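Local coordinates for protein polysaccharide Lyase Family 6 (Bacteroides cellulosilyticus, PDB 6QPS) that cleaves mannuronic acid-rich alginate, probably by beta-elimination, as a calcium-binding family 6 polysaccharide lyase, at residues 36-41 with 60-65; 309-314 with 352-357; 224-229 with 250-255; 444-449 with 462-467. All coordinates share one frame; numbering follows the deposited sequence.

Overall arrangement
The chain is a right-handed parallel beta-helix, and contacts 1, 3 and 2 follow one another along it. Contact 1 lies at the N-terminal end, where helix 31-40 meets the strand 54-67; its centre is about 31 Å from that of contact 3 and about 48 Å from that of contact 2, on the opposite side of the chain's centre. Contacts 3 and 2, with centres about 26 Å apart, each join corners of successive coils. Contact 4 comes last in the chain, between helices 433-445 and 454-465, which pack along the outside of the coils; its nearest atoms are about 7 Å from contact 2. Contact 1 thus caps the solenoid, contacts 3 and 2 join its coils and contact 4 flanks it.

Contact 1 of 4, residues 36-41 with 60-65; sequences QLLGSG and KEINFT
L38 has the largest share of the surface buried here, its side chain against I62 and F64 and its carbonyl bonded to T65. In the apolar part, its CD2 lies 3.6 Å from CD1 of F64, approaching the ring obliquely, while its CD1 meets CD1 of I62 at 3.9 Å. CG1 of I62, anti to the backbone N (chi1 175°), carries the terminal methyl to the leucine. The flat F64 ring and the branched L38 fill this buried space with no polar atom to satisfy. CG2 of T65 rests 3.6 Å from O of G39 and touches the backbone of G41; its hydroxyl bonds O of Y95.

The polar part is mostly backbone. N of T65 donates to O of L38 at 3.0 Å, nearly straight at 167°, satisfying a carbonyl near the helix end. G39, with no side chain, lets its backbone come close to O of N63. G41 leaves the helix with positive phi, a conformation glycine adopts easily. One water joins O of G39 to ND2 of N63; another lies between O of L37 and O of T65 and takes a weak bond from N of G41.

The helix segment crosses the strand at 50°, its axis 5.6 Å away. W76 of strand 74-78 touches both L38 and I62, F64 reaches strand 99-111, and L37 turns to strand 23-26, so helix 31-40 caps the beta-helix N-terminally.

Contact 2 of 4, residues 309-314 with 352-357; sequences DVRSFG and FLNSSL
G314, N354 and D309 lose the most surface where two successive coils of the parallel beta-helix turn matching corners. D309 and N354 both have left-handed backbone angles, readily taken by aspartate and asparagine, and their side chains meet at about a right angle. ND2 of N354 donates to OD1 of D309 at 3.0 Å; the bond lies in the amide plane but reaches the carboxylate oxygen from above its plane, the two planes being 74° apart. With CG of N354 anti to its backbone N (chi1 -173°), the amide is carried over to the aspartate. The backbone alongside is tied by N of D309 to O of L353, at 2.9 Å.

N354 also offers its carbonyl to R311, whose bent chain folds back so that NH1 reaches O of N354 at 3.2 Å, in the guanidinium plane; NH2 adds a weaker bond. OG1 of T290 bonds the backbone N of R311, and OD1 of N286 makes a weak bond with the same NH1.

G314, lacking a side chain, lets its backbone lie close against S355 and S356; its CA is 3.9 Å from CB of S355. Its N donates to OG of S356 at 3.2 Å and more weakly to O of the same residue. OG of S355 donates to O of L353 at 2.9 Å, standing well above the carbonyl plane.

Contact 3 of 4, residues 224-229 with 250-255; sequences QLESRT and SCHNVL
E226 lays its extended chain beside the H252 imidazole, CG 3.6 Å from CD2, in an oblique approach with carboxylate and ring planes 47° apart. The ring also meets Y274. R228 comes to the same histidine from further along the chain: bent at chi2 (84°), it turns NH1 back to O of H252 at 2.9 Å, in the guanidinium plane, and brings that nitrogen beside CG2 of V254. A long arginine can reach back to the carbonyl while its chain lies near the surface.

Deeper in, OD1 of N253 accepts N of T229 at 2.9 Å on a carbonyl lone pair, and its ND2 donates to OG of S250 at 3.0 Å. The amide is thus held at both ends, a role asparagine fills with its paired donor and acceptor. N192 of the previous coil bonds the hydroxyls of S227 and T229.

The backbones run alongside in the same sense. N of C251 donates to O of L225, N of S227 to O of C251 at 3.0 Å, and N of V254 to O of T229 at 2.9 Å, the last nearly straight at 171°. Such in-register bonding of corresponding turns is characteristic of the parallel beta-helix, the fold of several polysaccharide lyase families, where asparagines often bond across the turns.

Contact 4 of 4, residues 444-449 with 462-467; sequences CIFTVG and HIDTNR
This is a mainly apolar contact between the ends of two helices, 433-445 and 454-465, that lie against the outside of the beta-helix; no hydrogen bond crosses it. CG2 of I445 meets CG2 of I463 at 4.0 Å, the two side chains sliding past each other in opposite directions, and CD1 of I445 lies 3.8 Å from CB of D464. CG1 of I445 sits between the backbone N and carbonyl carbon (chi1 68°), from where it also covers one face of the F446 ring. Isoleucine fits here because it presents methyls in two directions.

F446 closes the outer, more exposed side. CZ lies 3.5 Å from OD1 of D464, which is at the ring edge, near its plane, and the carboxylate plane stands 89° to the ring. The slightly positive edge of the ring probably suits the nearby carboxylate oxygen.

D464 is itself fixed by R467, the C-terminal residue. NH2 of R467 makes a salt bridge with OD1 of D464 at 2.8 Å, and NE donates to O of D464 at 2.9 Å, so R467 grips D464 side-on with two nitrogens. NH2 has a second charged partner in D442, which links the C-terminus back to helix 433-445.

Beneath the helices, I445 packs on L259 of strand 254-261, while I463 reaches Y261 of that strand and V235 and F237 of strand 230-237.

Contact 1 of 4, residues 36-41 with 60-65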
loop_
_atom_site.group_PDB
_atom_site.type_symbol
_atom_site.label_atom_id
_atom_site.label_comp_id
_atom_site.label_asym_id
_atom_site.label_seq_id
_atom_site.Cartn_x
_atom_site.Cartn_y
_atom_site.Cartn_z
ATOM N N GLN A 36 16.032 27.520 -9.482
ATOM C CA GLN A 36 16.015 27.933 -10.882
ATOM C C GLN A 36 16.609 26.859 -11.778
ATOM O O GLN A 36 16.061 26.559 -12.844
ATOM C CB GLN A 36 16.786 29.231 -11.053
ATOM C CG GLN A 36 16.027 30.432 -10.615
ATOM C CD GLN A 36 16.937 31.450 -9.957
ATOM O OE1 GLN A 36 18.144 31.427 -10.155
ATOM N NE2 GLN A 36 16.366 32.338 -9.168
ATOM N N LEU A 37 17.725 26.256 -11.360
ATOM C CA LEU A 37 18.375 25.250 -12.189
ATOM C C LEU A 37 17.519 23.995 -12.284
ATOM O O LEU A 37 17.336 23.436 -13.376
ATOM C CB LEU A 37 19.757 24.918 -11.632
ATOM C CG LEU A 37 20.518 23.822 -12.368
ATOM C CD1 LEU A 37 20.738 24.166 -13.827
ATOM C CD2 LEU A 37 21.881 23.608 -11.666
ATOM N N LEU A 38 16.977 23.542 -11.152
ATOM C CA LEU A 38 16.146 22.344 -11.156
ATOM C C LEU A 38 14.921 22.520 -12.047
ATOM O O LEU A 38 14.473 21.570 -12.714
ATOM C CB LEU A 38 15.719 22.004 -9.730
ATOM C CG LEU A 38 16.750 21.291 -8.844
ATOM C CD1 LEU A 38 16.255 21.334 -7.386
ATOM C CD2 LEU A 38 16.962 19.877 -9.278
ATOM N N GLY A 39 14.361 23.719 -12.064
ATOM C CA GLY A 39 13.135 23.988 -12.786
ATOM C C GLY A 39 13.306 24.508 -14.188
ATOM O O GLY A 39 12.306 24.771 -14.868
ATOM N N SER A 40 14.552 24.677 -14.646
ATOM C CA SER A 40 14.827 25.318 -15.924
ATOM C C SER A 40 14.677 24.382 -17.119
ATOM O O SER A 40 14.434 24.860 -18.239
ATOM C CB SER A 40 16.263 25.845 -15.925
ATOM O OG SER A 40 17.189 24.755 -15.902
ATOM N N GLY A 41 14.815 23.077 -16.915
ATOM C CA GLY A 41 14.896 22.168 -18.044
ATOM C C GLY A 41 16.240 22.155 -18.731
ATOM O O GLY A 41 16.384 21.480 -19.762
ATOM N N LYS A 60 9.079 26.204 -1.015
ATOM C CA LYS A 60 7.812 26.667 -1.597
ATOM C C LYS A 60 7.623 26.006 -2.967
ATOM O O LYS A 60 7.849 24.794 -3.096
ATOM C CB LYS A 60 7.746 28.190 -1.579
ATOM C CG LYS A 60 7.721 28.791 -0.167
ATOM C CD LYS A 60 7.841 30.311 -0.187
ATOM C CE LYS A 60 9.239 30.748 -0.617
ATOM N NZ LYS A 60 9.223 31.641 -1.817
ATOM N N GLU A 61 7.188 26.748 -3.985
ATOM C CA GLU A 61 6.916 26.155 -5.287
ATOM C C GLU A 61 8.246 25.866 -5.969
ATOM O O GLU A 61 9.023 26.794 -6.248
ATOM C CB GLU A 61 6.057 27.093 -6.130
ATOM C CG GLU A 61 4.630 27.261 -5.609
ATOM C CD GLU A 61 3.700 27.870 -6.638
ATOM O OE1 GLU A 61 2.474 27.869 -6.402
ATOM O OE2 GLU A 61 4.194 28.357 -7.678
ATOM N N ILE A 62 8.511 24.589 -6.229
ATOM C CA ILE A 62 9.757 24.157 -6.856
ATOM C C ILE A 62 9.444 23.075 -7.881
ATOM O O ILE A 62 8.645 22.167 -7.625
ATOM C CB ILE A 62 10.791 23.692 -5.808
ATOM C CG1 ILE A 62 12.051 23.130 -6.472
ATOM C CG2 ILE A 62 10.175 22.655 -4.861
ATOM C CD1 ILE A 62 13.187 22.827 -5.480
ATOM N N ASN A 63 10.040 23.205 -9.060
ATOM C CA ASN A 63 9.882 22.251 -10.147
ATOM C C ASN A 63 11.210 21.558 -10.405
ATOM O O ASN A 63 12.266 22.190 -10.360
ATOM C CB ASN A 63 9.431 22.971 -11.428
ATOM C CG ASN A 63 8.098 23.672 -11.273
ATOM O OD1 ASN A 63 7.149 23.109 -10.718
ATOM N ND2 ASN A 63 8.008 24.904 -11.779
ATOM N N PHE A 64 11.144 20.264 -10.710
ATOM C CA PHE A 64 12.294 19.469 -11.143
ATOM C C PHE A 64 11.913 18.911 -12.500
ATOM O O PHE A 64 11.038 18.043 -12.593
ATOM C CB PHE A 64 12.573 18.352 -10.140
ATOM C CG PHE A 64 13.788 17.497 -10.452
ATOM C CD1 PHE A 64 14.772 17.902 -11.352
ATOM C CD2 PHE A 64 13.935 16.270 -9.821
ATOM C CE1 PHE A 64 15.878 17.084 -11.616
ATOM C CE2 PHE A 64 15.036 15.459 -10.070
ATOM C CZ PHE A 64 16.017 15.880 -10.954
ATOM N N THR A 65 12.533 19.435 -13.552
ATOM C CA THR A 65 12.208 19.006 -14.902
ATOM C C THR A 65 13.463 18.884 -15.745
ATOM O O THR A 65 14.489 19.506 -15.479
ATOM C CB THR A 65 11.179 19.945 -15.571
ATOM O OG1 THR A 65 10.715 19.373 -16.799
ATOM C CG2 THR A 65 11.757 21.322 -15.846
HETATM O O HOH W 1 16.511 21.352 -15.307
HETATM O O HOH W 2 10.219 26.048 -13.571
#

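Contact 2 of 4, residues 309-314 with 352-357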
loop_
_atom_site.group_PDB
_atom_site.type_symbol
_atom_site.label_atom_id
_atom_site.label_comp_id
_atom_site.label_asym_id
_atom_site.label_seq_id
_atom_site.Cartn_x
_atom_site.Cartn_y
_atom_site.Cartn_z
ATOM N N ASP A 309 -2.414 -13.917 13.733
ATOM C CA ASP A 309 -2.764 -13.169 14.938
ATOM C C ASP A 309 -3.337 -11.787 14.622
ATOM O O ASP A 309 -2.986 -10.800 15.273
ATOM C CB ASP A 309 -1.559 -13.006 15.875
ATOM C CG ASP A 309 -1.048 -14.315 16.453
ATOM O OD1 ASP A 309 -1.800 -15.327 16.509
ATOM O OD2 ASP A 309 0.135 -14.322 16.883
ATOM N N VAL A 310 -4.227 -11.701 13.627
ATOM C CA VAL A 310 -4.947 -10.449 13.365
ATOM C C VAL A 310 -6.324 -10.549 14.009
ATOM O O VAL A 310 -6.935 -11.620 14.016
ATOM C CB VAL A 310 -5.045 -10.100 11.866
ATOM C CG1 VAL A 310 -3.645 -9.907 11.290
ATOM C CG2 VAL A 310 -5.803 -11.152 11.067
ATOM N N ARG A 311 -6.832 -9.434 14.533
ATOM C CA ARG A 311 -8.012 -9.496 15.386
ATOM C C ARG A 311 -9.312 -9.022 14.752
ATOM O O ARG A 311 -10.382 -9.371 15.270
ATOM C CB ARG A 311 -7.762 -8.745 16.695
ATOM C CG ARG A 311 -6.776 -9.493 17.588
ATOM C CD ARG A 311 -7.412 -10.626 18.410
ATOM N NE ARG A 311 -8.131 -11.622 17.613
ATOM C CZ ARG A 311 -7.560 -12.611 16.922
ATOM N NH1 ARG A 311 -6.247 -12.774 16.902
ATOM N NH2 ARG A 311 -8.313 -13.447 16.227
ATOM N N SER A 312 -9.265 -8.272 13.653
ATOM C CA SER A 312 -10.497 -7.833 13.006
ATOM C C SER A 312 -11.072 -8.877 12.057
ATOM O O SER A 312 -12.229 -9.281 12.202
ATOM C CB SER A 312 -10.266 -6.502 12.290
ATOM O OG SER A 312 -11.419 -6.110 11.562
ATOM N N PHE A 313 -10.314 -9.265 11.042
ATOM C CA PHE A 313 -10.666 -10.366 10.143
ATOM C C PHE A 313 -9.355 -10.862 9.548
ATOM O O PHE A 313 -8.424 -10.076 9.350
ATOM C CB PHE A 313 -11.664 -10.004 9.009
ATOM C CG PHE A 313 -11.199 -8.875 8.147
ATOM C CD1 PHE A 313 -10.355 -9.084 7.083
ATOM C CD2 PHE A 313 -11.593 -7.574 8.429
ATOM C CE1 PHE A 313 -9.901 -8.020 6.350
ATOM C CE2 PHE A 313 -11.147 -6.521 7.676
ATOM C CZ PHE A 313 -10.285 -6.747 6.652
ATOM N N GLY A 314 -9.290 -12.154 9.240
ATOM C CA GLY A 314 -8.171 -12.714 8.494
ATOM C C GLY A 314 -8.444 -12.638 7.004
ATOM O O GLY A 314 -7.626 -12.134 6.226
ATOM N N PHE A 352 -4.073 -19.076 7.453
ATOM C CA PHE A 352 -4.790 -18.204 8.377
ATOM C C PHE A 352 -4.603 -18.799 9.763
ATOM O O PHE A 352 -5.237 -19.803 10.111
ATOM C CB PHE A 352 -6.256 -18.118 8.002
ATOM C CG PHE A 352 -6.486 -17.670 6.603
ATOM C CD1 PHE A 352 -6.583 -16.322 6.302
ATOM C CD2 PHE A 352 -6.594 -18.588 5.570
ATOM C CE1 PHE A 352 -6.785 -15.897 5.009
ATOM C CE2 PHE A 352 -6.820 -18.155 4.263
ATOM C CZ PHE A 352 -6.890 -16.816 3.984
ATOM N N LEU A 353 -3.713 -18.186 10.529
ATOM C CA LEU A 353 -3.280 -18.686 11.828
ATOM C C LEU A 353 -3.793 -17.761 12.925
ATOM O O LEU A 353 -3.415 -16.578 12.979
ATOM C CB LEU A 353 -1.754 -18.794 11.842
ATOM C CG LEU A 353 -1.111 -19.274 13.128
ATOM C CD1 LEU A 353 -1.605 -20.666 13.542
ATOM C CD2 LEU A 353 0.403 -19.263 13.035
ATOM N N ASN A 354 -4.649 -18.295 13.794
ATOM C CA ASN A 354 -5.342 -17.471 14.780
ATOM C C ASN A 354 -5.877 -16.183 14.134
ATOM O O ASN A 354 -5.772 -15.089 14.697
ATOM C CB ASN A 354 -4.449 -17.183 15.977
ATOM C CG ASN A 354 -5.179 -16.494 17.079
ATOM O OD1 ASN A 354 -6.358 -16.783 17.352
ATOM N ND2 ASN A 354 -4.485 -15.582 17.761
ATOM N N SER A 355 -6.486 -16.342 12.952
ATOM C CA SER A 355 -7.070 -15.256 12.174
ATOM C C SER A 355 -8.349 -15.759 11.505
ATOM O O SER A 355 -8.371 -16.852 10.938
ATOM C CB SER A 355 -6.068 -14.806 11.093
ATOM O OG SER A 355 -4.844 -14.368 11.686
ATOM N N SER A 356 -9.405 -14.946 11.549
ATOM C CA SER A 356 -10.750 -15.415 11.215
ATOM C C SER A 356 -10.997 -15.517 9.697
ATOM O O SER A 356 -10.324 -14.886 8.861
ATOM C CB SER A 356 -11.791 -14.448 11.772
ATOM O OG SER A 356 -11.761 -13.273 10.963
ATOM N N LEU A 357 -12.034 -16.294 9.355
ATOM C CA LEU A 357 -12.637 -16.314 8.017
ATOM C C LEU A 357 -14.053 -15.774 8.169
ATOM O O LEU A 357 -14.837 -16.321 8.949
ATOM C CB LEU A 357 -12.681 -17.735 7.446
ATOM C CG LEU A 357 -11.329 -18.421 7.296
ATOM C CD1 LEU A 357 -11.529 -19.881 6.848
ATOM C CD2 LEU A 357 -10.400 -17.702 6.355
HETATM O O HOH W 3 -9.344 -12.452 13.061
HETATM O O HOH W 4 -8.847 -16.537 15.724
HETATM O O HOH W 5 -13.767 -11.500 11.620
#

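Contact 3 of 4, residues 224-229 with 250-255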
loop_
_atom_site.group_PDB
_atom_site.type_symbol
_atom_site.label_atom_id
_atom_site.label_comp_id
_atom_site.label_asym_id
_atom_site.label_seq_id
_atom_site.Cartn_x
_atom_site.Cartn_y
_atom_site.Cartn_z
ATOM N N GLN A 224 -12.491 1.286 -12.688
ATOM C CA GLN A 224 -12.686 0.293 -13.740
ATOM C C GLN A 224 -11.540 0.265 -14.733
ATOM O O GLN A 224 -11.570 -0.539 -15.670
ATOM C CB GLN A 224 -14.027 0.508 -14.448
ATOM C CG GLN A 224 -15.210 0.617 -13.468
ATOM C CD GLN A 224 -15.334 -0.581 -12.549
ATOM O OE1 GLN A 224 -15.715 -1.680 -12.965
ATOM N NE2 GLN A 224 -15.030 -0.367 -11.283
ATOM N N LEU A 225 -10.519 1.077 -14.523
ATOM C CA LEU A 225 -9.407 1.185 -15.458
ATOM C C LEU A 225 -8.215 0.339 -15.019
ATOM O O LEU A 225 -7.962 0.142 -13.827
ATOM C CB LEU A 225 -8.951 2.642 -15.565
ATOM C CG LEU A 225 -10.035 3.634 -15.964
ATOM C CD1 LEU A 225 -9.497 5.070 -15.861
ATOM C CD2 LEU A 225 -10.560 3.330 -17.363
ATOM N N GLU A 226 -7.445 -0.122 -16.007
ATOM C CA GLU A 226 -6.233 -0.899 -15.740
ATOM C C GLU A 226 -5.106 0.016 -15.287
ATOM O O GLU A 226 -4.765 0.986 -15.975
ATOM C CB GLU A 226 -5.818 -1.683 -16.998
ATOM C CG GLU A 226 -4.551 -2.531 -16.840
ATOM C CD GLU A 226 -4.240 -3.489 -18.003
ATOM O OE1 GLU A 226 -5.051 -3.573 -18.942
ATOM O OE2 GLU A 226 -3.174 -4.143 -17.949
ATOM N N SER A 227 -4.528 -0.309 -14.130
ATOM C CA SER A 227 -3.430 0.425 -13.524
ATOM C C SER A 227 -2.099 -0.303 -13.647
ATOM O O SER A 227 -1.104 0.291 -14.071
ATOM C CB SER A 227 -3.787 0.679 -12.049
ATOM O OG SER A 227 -2.774 1.414 -11.375
ATOM N N ARG A 228 -2.062 -1.580 -13.275
ATOM C CA ARG A 228 -0.855 -2.386 -13.366
ATOM C C ARG A 228 0.270 -1.830 -12.490
ATOM O O ARG A 228 1.454 -1.905 -12.844
ATOM C CB ARG A 228 -0.430 -2.567 -14.826
ATOM C CG ARG A 228 0.243 -3.881 -15.088
ATOM C CD ARG A 228 -0.731 -5.027 -15.342
ATOM N NE ARG A 228 0.031 -6.251 -15.566
ATOM C CZ ARG A 228 0.045 -7.307 -14.762
ATOM N NH1 ARG A 228 -0.675 -7.330 -13.653
ATOM N NH2 ARG A 228 0.787 -8.362 -15.068
ATOM N N THR A 229 -0.089 -1.328 -11.300
ATOM C CA THR A 229 0.907 -0.930 -10.307
ATOM C C THR A 229 1.414 -2.171 -9.571
ATOM O O THR A 229 0.624 -3.054 -9.219
ATOM C CB THR A 229 0.283 0.034 -9.292
ATOM O OG1 THR A 229 -0.319 1.134 -9.978
ATOM C CG2 THR A 229 1.337 0.584 -8.330
ATOM N N SER A 250 -8.502 0.056 -8.395
ATOM C CA SER A 250 -8.247 -0.010 -9.835
ATOM C C SER A 250 -7.899 -1.465 -10.164
ATOM O O SER A 250 -7.935 -2.337 -9.287
ATOM C CB SER A 250 -7.180 0.988 -10.281
ATOM O OG SER A 250 -5.965 0.750 -9.582
ATOM N N CYS A 251 -7.626 -1.735 -11.445
ATOM C CA CYS A 251 -7.547 -3.100 -11.951
ATOM C C CYS A 251 -6.130 -3.574 -12.252
ATOM O O CYS A 251 -5.249 -2.793 -12.637
ATOM C CB CYS A 251 -8.401 -3.259 -13.224
ATOM S SG CYS A 251 -10.152 -2.828 -13.091
ATOM N N HIS A 252 -5.933 -4.889 -12.112
ATOM C CA HIS A 252 -4.731 -5.582 -12.585
ATOM C C HIS A 252 -3.458 -5.178 -11.837
ATOM O O HIS A 252 -2.358 -5.289 -12.380
ATOM C CB HIS A 252 -4.533 -5.450 -14.097
ATOM C CG HIS A 252 -5.663 -5.951 -14.929
ATOM N ND1 HIS A 252 -5.893 -7.297 -15.134
ATOM C CD2 HIS A 252 -6.607 -5.294 -15.647
ATOM C CE1 HIS A 252 -6.924 -7.440 -15.950
ATOM N NE2 HIS A 252 -7.375 -6.244 -16.278
ATOM N N ASN A 253 -3.575 -4.743 -10.583
ATOM C CA ASN A 253 -2.409 -4.447 -9.768
ATOM C C ASN A 253 -1.841 -5.737 -9.180
ATOM O O ASN A 253 -2.518 -6.767 -9.094
ATOM C CB ASN A 253 -2.804 -3.470 -8.657
ATOM C CG ASN A 253 -3.383 -2.187 -9.236
ATOM O OD1 ASN A 253 -2.663 -1.409 -9.870
ATOM N ND2 ASN A 253 -4.673 -1.955 -9.033
ATOM N N VAL A 254 -0.585 -5.669 -8.759
ATOM C CA VAL A 254 0.134 -6.813 -8.190
ATOM C C VAL A 254 0.679 -6.391 -6.829
ATOM O O VAL A 254 1.428 -5.411 -6.743
ATOM C CB VAL A 254 1.301 -7.276 -9.076
ATOM C CG1 VAL A 254 1.992 -8.461 -8.471
ATOM C CG2 VAL A 254 0.813 -7.664 -10.469
ATOM N N LEU A 255 0.305 -7.114 -5.773
ATOM C CA LEU A 255 0.748 -6.820 -4.407
ATOM C C LEU A 255 1.423 -8.091 -3.899
ATOM O O LEU A 255 0.749 -9.106 -3.665
ATOM C CB LEU A 255 -0.433 -6.380 -3.534
ATOM C CG LEU A 255 -1.079 -5.069 -4.028
ATOM C CD1 LEU A 255 -2.297 -5.343 -4.910
ATOM C CD2 LEU A 255 -1.426 -4.119 -2.896
#

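Contact 4 of 4, residues 444-449 with 462-467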
loop_
_atom_site.group_PDB
_atom_site.type_symbol
_atom_site.label_atom_id
_atom_site.label_comp_id
_atom_site.label_asym_id
_atom_site.label_seq_id
_atom_site.Cartn_x
_atom_site.Cartn_y
_atom_site.Cartn_z
ATOM N N CYS A 444 12.009 -9.837 3.894
ATOM C CA CYS A 444 11.466 -8.495 3.711
ATOM C C CYS A 444 12.248 -7.405 4.441
ATOM O O CYS A 444 12.298 -6.265 3.953
ATOM C CB CYS A 444 9.995 -8.392 4.131
ATOM S SG CYS A 444 9.084 -7.013 3.394
ATOM N N ILE A 445 12.870 -7.685 5.590
ATOM C CA ILE A 445 13.348 -6.571 6.406
ATOM C C ILE A 445 14.807 -6.180 6.207
ATOM O O ILE A 445 15.202 -5.084 6.621
ATOM C CB ILE A 445 13.066 -6.772 7.909
ATOM C CG1 ILE A 445 13.904 -7.920 8.488
ATOM C CG2 ILE A 445 11.585 -6.961 8.148
ATOM C CD1 ILE A 445 13.804 -8.053 10.022
ATOM N N PHE A 446 15.620 -7.020 5.620
ATOM C CA PHE A 446 17.034 -6.688 5.641
ATOM C C PHE A 446 17.497 -5.950 4.400
ATOM O O PHE A 446 18.661 -5.548 4.358
ATOM C CB PHE A 446 17.865 -7.921 5.951
ATOM C CG PHE A 446 17.598 -8.475 7.320
ATOM C CD1 PHE A 446 17.103 -9.760 7.470
ATOM C CD2 PHE A 446 17.830 -7.706 8.456
ATOM C CE1 PHE A 446 16.866 -10.276 8.723
ATOM C CE2 PHE A 446 17.573 -8.208 9.709
ATOM C CZ PHE A 446 17.096 -9.499 9.847
ATOM N N THR A 447 16.595 -5.683 3.449
ATOM C CA THR A 447 16.886 -4.909 2.253
ATOM C C THR A 447 15.948 -3.707 2.094
ATOM O O THR A 447 15.855 -3.134 1.003
ATOM C CB THR A 447 16.759 -5.871 1.067
ATOM O OG1 THR A 447 16.830 -5.140 -0.148
ATOM C CG2 THR A 447 15.438 -6.681 1.182
ATOM N N VAL A 448 15.251 -3.317 3.147
ATOM C CA VAL A 448 14.206 -2.297 3.089
ATOM C C VAL A 448 14.752 -0.967 3.581
ATOM O O VAL A 448 15.505 -0.913 4.558
ATOM C CB VAL A 448 12.994 -2.745 3.940
ATOM C CG1 VAL A 448 13.289 -2.685 5.418
ATOM C CG2 VAL A 448 11.776 -1.913 3.605
ATOM N N GLY A 449 14.332 0.118 2.927
ATOM C CA GLY A 449 14.546 1.450 3.434
ATOM C C GLY A 449 15.917 2.034 3.184
ATOM O O GLY A 449 16.806 1.382 2.636
ATOM N N HIS A 462 13.655 -3.662 15.703
ATOM C CA HIS A 462 12.501 -4.043 16.507
ATOM C C HIS A 462 11.791 -5.259 15.915
ATOM O O HIS A 462 11.501 -6.230 16.625
ATOM C CB HIS A 462 11.508 -2.894 16.683
ATOM C CG HIS A 462 10.401 -3.260 17.621
ATOM N ND1 HIS A 462 10.458 -3.015 18.974
ATOM C CD2 HIS A 462 9.255 -3.950 17.412
ATOM C CE1 HIS A 462 9.385 -3.522 19.556
ATOM N NE2 HIS A 462 8.627 -4.073 18.626
ATOM N N ILE A 463 11.484 -5.219 14.617
ATOM C CA ILE A 463 10.826 -6.365 13.980
ATOM C C ILE A 463 11.695 -7.607 14.146
ATOM O O ILE A 463 11.220 -8.673 14.553
ATOM C CB ILE A 463 10.534 -6.083 12.493
ATOM C CG1 ILE A 463 9.533 -4.938 12.332
ATOM C CG2 ILE A 463 10.006 -7.346 11.804
ATOM C CD1 ILE A 463 9.360 -4.442 10.873
ATOM N N ASP A 464 12.992 -7.471 13.840
ATOM C CA ASP A 464 13.917 -8.598 13.884
ATOM C C ASP A 464 13.912 -9.274 15.253
ATOM O O ASP A 464 13.993 -10.504 15.342
ATOM C CB ASP A 464 15.332 -8.107 13.541
ATOM C CG ASP A 464 16.352 -9.231 13.382
ATOM O OD1 ASP A 464 15.982 -10.348 13.006
ATOM O OD2 ASP A 464 17.551 -8.975 13.602
ATOM N N THR A 465 13.823 -8.488 16.336
ATOM C CA THR A 465 13.888 -9.013 17.700
ATOM C C THR A 465 12.526 -9.205 18.370
ATOM O O THR A 465 12.479 -9.599 19.543
ATOM C CB THR A 465 14.784 -8.130 18.585
ATOM O OG1 THR A 465 14.276 -6.790 18.595
ATOM C CG2 THR A 465 16.231 -8.145 18.069
ATOM N N ASN A 466 11.420 -8.933 17.665
ATOM C CA ASN A 466 10.050 -9.086 18.198
ATOM C C ASN A 466 9.192 -9.701 17.083
ATOM O O ASN A 466 8.294 -9.089 16.486
ATOM C CB ASN A 466 9.460 -7.757 18.675
ATOM C CG ASN A 466 10.247 -7.160 19.833
ATOM O OD1 ASN A 466 9.926 -7.375 21.000
ATOM N ND2 ASN A 466 11.290 -6.404 19.508
ATOM N N ARG A 467 9.449 -10.964 16.789
ATOM C CA ARG A 467 8.780 -11.627 15.685
ATOM C C ARG A 467 7.391 -12.125 16.034
ATOM O O ARG A 467 6.933 -12.036 17.178
ATOM C CB ARG A 467 9.662 -12.769 15.187
ATOM C CG ARG A 467 10.747 -12.271 14.243
ATOM C CD ARG A 467 11.922 -13.209 14.156
ATOM N NE ARG A 467 13.012 -12.537 13.461
ATOM C CZ ARG A 467 13.229 -12.621 12.155
ATOM N NH1 ARG A 467 12.430 -13.363 11.401
ATOM N NH2 ARG A 467 14.254 -11.973 11.613
ATOM O OXT ARG A 467 6.685 -12.590 15.118
#